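Local coordinates for uncharacterized protein Q7W7N7_BORPA (Bordetella parapertussis 12822, PDB 3CPK), which is of unknown function but carries an Xcc1710-like domain of the DUF498/DUF598 family, at residues 7-15 with 34-42. Numbering follows the deposited sequence.
Sequences PATALNTVT and AFAPEGPVA
Leu11 crosses Pro37 of segment 34-42 at a slant, its CG 4.0 Å from Pro37 CB, while just before it a water donates to the carbonyl oxygens of both Ala10 and, at longer range, Pro37. Leu11 CD1 runs alongside the aliphatic part of Glu38, which points the same way, and reaches Glu38 CG at 3.8 Å. Asn12 then illustrates how a single buried amide can organise a turn. Asn12 N donates a nearly straight bond to Pro37 O (2.7 Å), in the carbonyl plane and on a lone pair. With CG anti to its own carbonyl carbon (chi1 -73°), the side chain enters the loop. There Asn12 ND2 spends both hydrogens on main-chain oxygens: Ala36 O at 3.0 Å, met almost head-on, and Gly39 O at 2.9 Å, where the nitrogen stands 49° above the carbonyl plane. Both acceptors lie close to the amide plane, an arrangement that fixes the rotation of the group, while OD1 accepts from a second water that also donates to Gly39 O. The loop gripped in this way is the bend of a beta hairpin, closed by paired backbone bonds between Ala34 and Ala42, at the margin of the mixed sheet. The approach to strand 14-18, which opens a separate three-stranded antiparallel sheet, is thereby tied to it. Asn12 CB also rests obliquely against Phe35 CD1 at 3.7 Å. Val14 follows, placing CG2 at the edge of the same ring, 4.0 Å from Phe35 CZ; Tyr130 of helix 123-135 packs edge-to-face with Phe35 and hydrogen-bonds Asn12 O.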
ATOM      1  N   PRO A   7      13.299 -15.115  14.097  1.00 55.81           N
ATOM      2  CA  PRO A   7      12.472 -16.253  14.546  1.00 57.52           C
ATOM      3  C   PRO A   7      11.042 -16.080  14.010  1.00 58.74           C
ATOM      4  O   PRO A   7      10.818 -16.158  12.796  1.00 59.00           O
ATOM      5  CB  PRO A   7      12.512 -16.245  16.065  1.00 57.88           C
ATOM      6  CG  PRO A   7      12.670 -14.764  16.346  1.00 59.17           C
ATOM      7  CD  PRO A   7      13.560 -14.200  15.221  1.00 57.17           C
ATOM      8  N   ALA A   8      10.084 -15.839  14.904  1.00 55.90           N
ATOM      9  CA  ALA A   8       8.690 -15.648  14.499  1.00 51.96           C
ATOM     10  C   ALA A   8       8.278 -14.177  14.569  1.00 50.20           C
ATOM     11  O   ALA A   8       7.451 -13.794  15.401  1.00 49.87           O
ATOM     12  CB  ALA A   8       7.782 -16.477  15.374  1.00 52.97           C
ATOM     13  N   THR A   9       8.866 -13.373  13.683  1.00 46.57           N
ATOM     14  CA  THR A   9       8.621 -11.934  13.572  1.00 41.41           C
ATOM     15  C   THR A   9       7.140 -11.577  13.439  1.00 37.58           C
ATOM     16  O   THR A   9       6.440 -12.156  12.615  1.00 35.33           O
ATOM     17  CB  THR A   9       9.331 -11.360  12.318  1.00 42.61           C
ATOM     18  OG1 THR A   9      10.671 -11.859  12.245  1.00 47.27           O
ATOM     19  CG2 THR A   9       9.365  -9.844  12.367  1.00 41.19           C
ATOM     20  N   ALA A  10       6.659 -10.614  14.220  1.00 32.41           N
ATOM     21  CA  ALA A  10       5.255 -10.219  14.099  1.00 28.95           C
ATOM     22  C   ALA A  10       5.067  -9.445  12.789  1.00 29.82           C
ATOM     23  O   ALA A  10       5.946  -8.693  12.364  1.00 30.47           O
ATOM     24  CB  ALA A  10       4.836  -9.375  15.268  1.00 26.71           C
ATOM     25  N   LEU A  11       3.918  -9.638  12.147  1.00 28.57           N
ATOM     26  CA  LEU A  11       3.624  -8.980  10.883  1.00 28.85           C
ATOM     27  C   LEU A  11       2.733  -7.747  10.999  1.00 29.89           C
ATOM     28  O   LEU A  11       1.859  -7.669  11.866  1.00 29.93           O
ATOM     29  CB  LEU A  11       2.963  -9.974   9.917  1.00 29.70           C
ATOM     30  CG  LEU A  11       3.731 -11.113   9.221  1.00 28.46           C
ATOM     31  CD1 LEU A  11       5.239 -11.023   9.462  1.00 24.84           C
ATOM     32  CD2 LEU A  11       3.171 -12.433   9.702  1.00 31.43           C
ATOM     33  N   ASN A  12       2.957  -6.788  10.105  1.00 28.93           N
ATOM     34  CA  ASN A  12       2.165  -5.575  10.075  1.00 29.72           C
ATOM     35  C   ASN A  12       0.740  -5.899   9.632  1.00 28.39           C
ATOM     36  O   ASN A  12       0.492  -6.496   8.573  1.00 25.81           O
ATOM     37  CB  ASN A  12       2.794  -4.531   9.143  1.00 30.79           C
ATOM     38  CG  ASN A  12       4.050  -3.906   9.736  1.00 29.40           C
ATOM     39  OD1 ASN A  12       4.084  -3.555  10.920  1.00 24.62           O
ATOM     40  ND2 ASN A  12       5.083  -3.753   8.909  1.00 23.32           N
ATOM     41  N   THR A  13      -0.194  -5.469  10.462  1.00 28.69           N
ATOM     42  CA  THR A  13      -1.590  -5.732  10.251  1.00 29.93           C
ATOM     43  C   THR A  13      -2.469  -4.496  10.368  1.00 29.55           C
ATOM     44  O   THR A  13      -2.354  -3.728  11.333  1.00 29.48           O
ATOM     45  CB  THR A  13      -2.032  -6.783  11.276  1.00 30.05           C
ATOM     46  OG1 THR A  13      -1.219  -7.954  11.110  1.00 35.05           O
ATOM     47  CG2 THR A  13      -3.497  -7.143  11.104  1.00 32.46           C
ATOM     48  N   VAL A  14      -3.332  -4.306   9.371  1.00 28.86           N
ATOM     49  CA  VAL A  14      -4.268  -3.199   9.371  1.00 29.57           C
ATOM     50  C   VAL A  14      -5.306  -3.567  10.428  1.00 32.98           C
ATOM     51  O   VAL A  14      -6.122  -4.472  10.246  1.00 33.21           O
ATOM     52  CB  VAL A  14      -4.948  -3.034   8.003  1.00 31.85           C
ATOM     53  CG1 VAL A  14      -6.193  -2.175   8.147  1.00 30.44           C
ATOM     54  CG2 VAL A  14      -3.980  -2.392   7.016  1.00 28.17           C
ATOM     55  N   THR A  15      -5.253  -2.854  11.543  1.00 35.77           N
ATOM     56  CA  THR A  15      -6.125  -3.103  12.683  1.00 38.30           C
ATOM     57  C   THR A  15      -7.569  -2.602  12.571  1.00 38.83           C
ATOM     58  O   THR A  15      -8.506  -3.288  12.961  1.00 37.38           O
ATOM     59  CB  THR A  15      -5.487  -2.510  13.955  1.00 37.10           C
ATOM     60  OG1 THR A  15      -4.309  -3.252  14.281  1.00 41.60           O
ATOM     61  CG2 THR A  15      -6.450  -2.586  15.116  1.00 45.77           C
ATOM     62  N   ALA A  34       3.154   3.375   3.733  1.00 29.76           N
ATOM     63  CA  ALA A  34       3.458   2.238   2.880  1.00 31.10           C
ATOM     64  C   ALA A  34       4.146   1.227   3.780  1.00 30.57           C
ATOM     65  O   ALA A  34       4.807   1.601   4.750  1.00 32.01           O
ATOM     66  CB  ALA A  34       4.373   2.654   1.732  1.00 30.43           C
ATOM     67  N   PHE A  35       3.974  -0.054   3.487  1.00 31.04           N
ATOM     68  CA  PHE A  35       4.597  -1.071   4.310  1.00 30.35           C
ATOM     69  C   PHE A  35       4.352  -2.457   3.773  1.00 28.96           C
ATOM     70  O   PHE A  35       3.442  -2.689   2.980  1.00 28.88           O
ATOM     71  CB  PHE A  35       4.096  -0.974   5.770  1.00 29.63           C
ATOM     72  CG  PHE A  35       2.608  -1.171   5.927  1.00 29.89           C
ATOM     73  CD1 PHE A  35       2.083  -2.439   6.169  1.00 27.22           C
ATOM     74  CD2 PHE A  35       1.732  -0.089   5.814  1.00 30.95           C
ATOM     75  CE1 PHE A  35       0.715  -2.636   6.300  1.00 24.48           C
ATOM     76  CE2 PHE A  35       0.355  -0.268   5.943  1.00 32.19           C
ATOM     77  CZ  PHE A  35      -0.158  -1.547   6.186  1.00 24.44           C
ATOM     78  N   ALA A  36       5.203  -3.366   4.223  1.00 31.05           N
ATOM     79  CA  ALA A  36       5.153  -4.767   3.859  1.00 31.74           C
ATOM     80  C   ALA A  36       4.800  -5.492   5.147  1.00 31.46           C
ATOM     81  O   ALA A  36       4.652  -4.863   6.195  1.00 32.32           O
ATOM     82  CB  ALA A  36       6.510  -5.214   3.352  1.00 32.51           C
ATOM     83  N   PRO A  37       4.629  -6.819   5.091  1.00 31.52           N
ATOM     84  CA  PRO A  37       4.292  -7.562   6.310  1.00 31.30           C
ATOM     85  C   PRO A  37       5.394  -7.396   7.355  1.00 32.76           C
ATOM     86  O   PRO A  37       5.133  -7.219   8.552  1.00 35.55           O
ATOM     87  CB  PRO A  37       4.174  -8.996   5.806  1.00 30.57           C
ATOM     88  CG  PRO A  37       3.640  -8.797   4.427  1.00 30.13           C
ATOM     89  CD  PRO A  37       4.493  -7.675   3.903  1.00 31.24           C
ATOM     90  N   GLU A  38       6.631  -7.456   6.879  1.00 31.76           N
ATOM     91  CA  GLU A  38       7.783  -7.295   7.735  1.00 36.67           C
ATOM     92  C   GLU A  38       8.334  -5.892   7.529  1.00 33.49           C
ATOM     93  O   GLU A  38       8.124  -5.297   6.476  1.00 33.49           O
ATOM     94  CB  GLU A  38       8.828  -8.348   7.382  1.00 38.14           C
ATOM     95  CG  GLU A  38       8.313  -9.771   7.548  1.00 47.25           C
ATOM     96  CD  GLU A  38       9.410 -10.810   7.435  1.00 47.73           C
ATOM     97  OE1 GLU A  38      10.457 -10.630   8.094  1.00 55.39           O
ATOM     98  OE2 GLU A  38       9.219 -11.809   6.702  1.00 61.70           O
ATOM     99  N   GLY A  39       9.012  -5.357   8.545  1.00 33.91           N
ATOM    100  CA  GLY A  39       9.593  -4.029   8.443  1.00 32.01           C
ATOM    101  C   GLY A  39       8.763  -2.955   9.120  1.00 33.17           C
ATOM    102  O   GLY A  39       7.765  -3.260   9.767  1.00 32.76           O
ATOM    103  N   PRO A  40       9.158  -1.679   8.993  1.00 33.14           N
ATOM    104  CA  PRO A  40       8.420  -0.577   9.611  1.00 32.97           C
ATOM    105  C   PRO A  40       7.291  -0.104   8.710  1.00 34.70           C
ATOM    106  O   PRO A  40       7.254  -0.425   7.512  1.00 31.70           O
ATOM    107  CB  PRO A  40       9.483   0.524   9.767  1.00 32.66           C
ATOM    108  CG  PRO A  40      10.811  -0.193   9.574  1.00 34.44           C
ATOM    109  CD  PRO A  40      10.475  -1.217   8.527  1.00 35.32           C
ATOM    110  N   VAL A  41       6.375   0.659   9.302  1.00 33.78           N
ATOM    111  CA  VAL A  41       5.274   1.248   8.566  1.00 35.77           C
ATOM    112  C   VAL A  41       5.862   2.586   8.175  1.00 38.21           C
ATOM    113  O   VAL A  41       5.951   3.490   9.002  1.00 40.66           O
ATOM    114  CB  VAL A  41       4.068   1.509   9.453  1.00 33.03           C
ATOM    115  CG1 VAL A  41       2.996   2.215   8.649  1.00 30.77           C
ATOM    116  CG2 VAL A  41       3.563   0.201  10.032  1.00 34.60           C
ATOM    117  N   ALA A  42       6.277   2.718   6.922  1.00 38.78           N
ATOM    118  CA  ALA A  42       6.893   3.960   6.483  1.00 39.87           C
ATOM    119  C   ALA A  42       5.910   5.006   5.989  1.00 40.59           C
ATOM    120  O   ALA A  42       4.806   4.676   5.554  1.00 38.27           O
ATOM    121  CB  ALA A  42       7.917   3.668   5.391  1.00 41.53           C
TER
HETATM  122  O   HOH W   1       7.066  -6.462  11.103  1.00 40.18           O
HETATM  123  O   HOH W   2       5.971  -2.566  12.348  1.00 44.38           O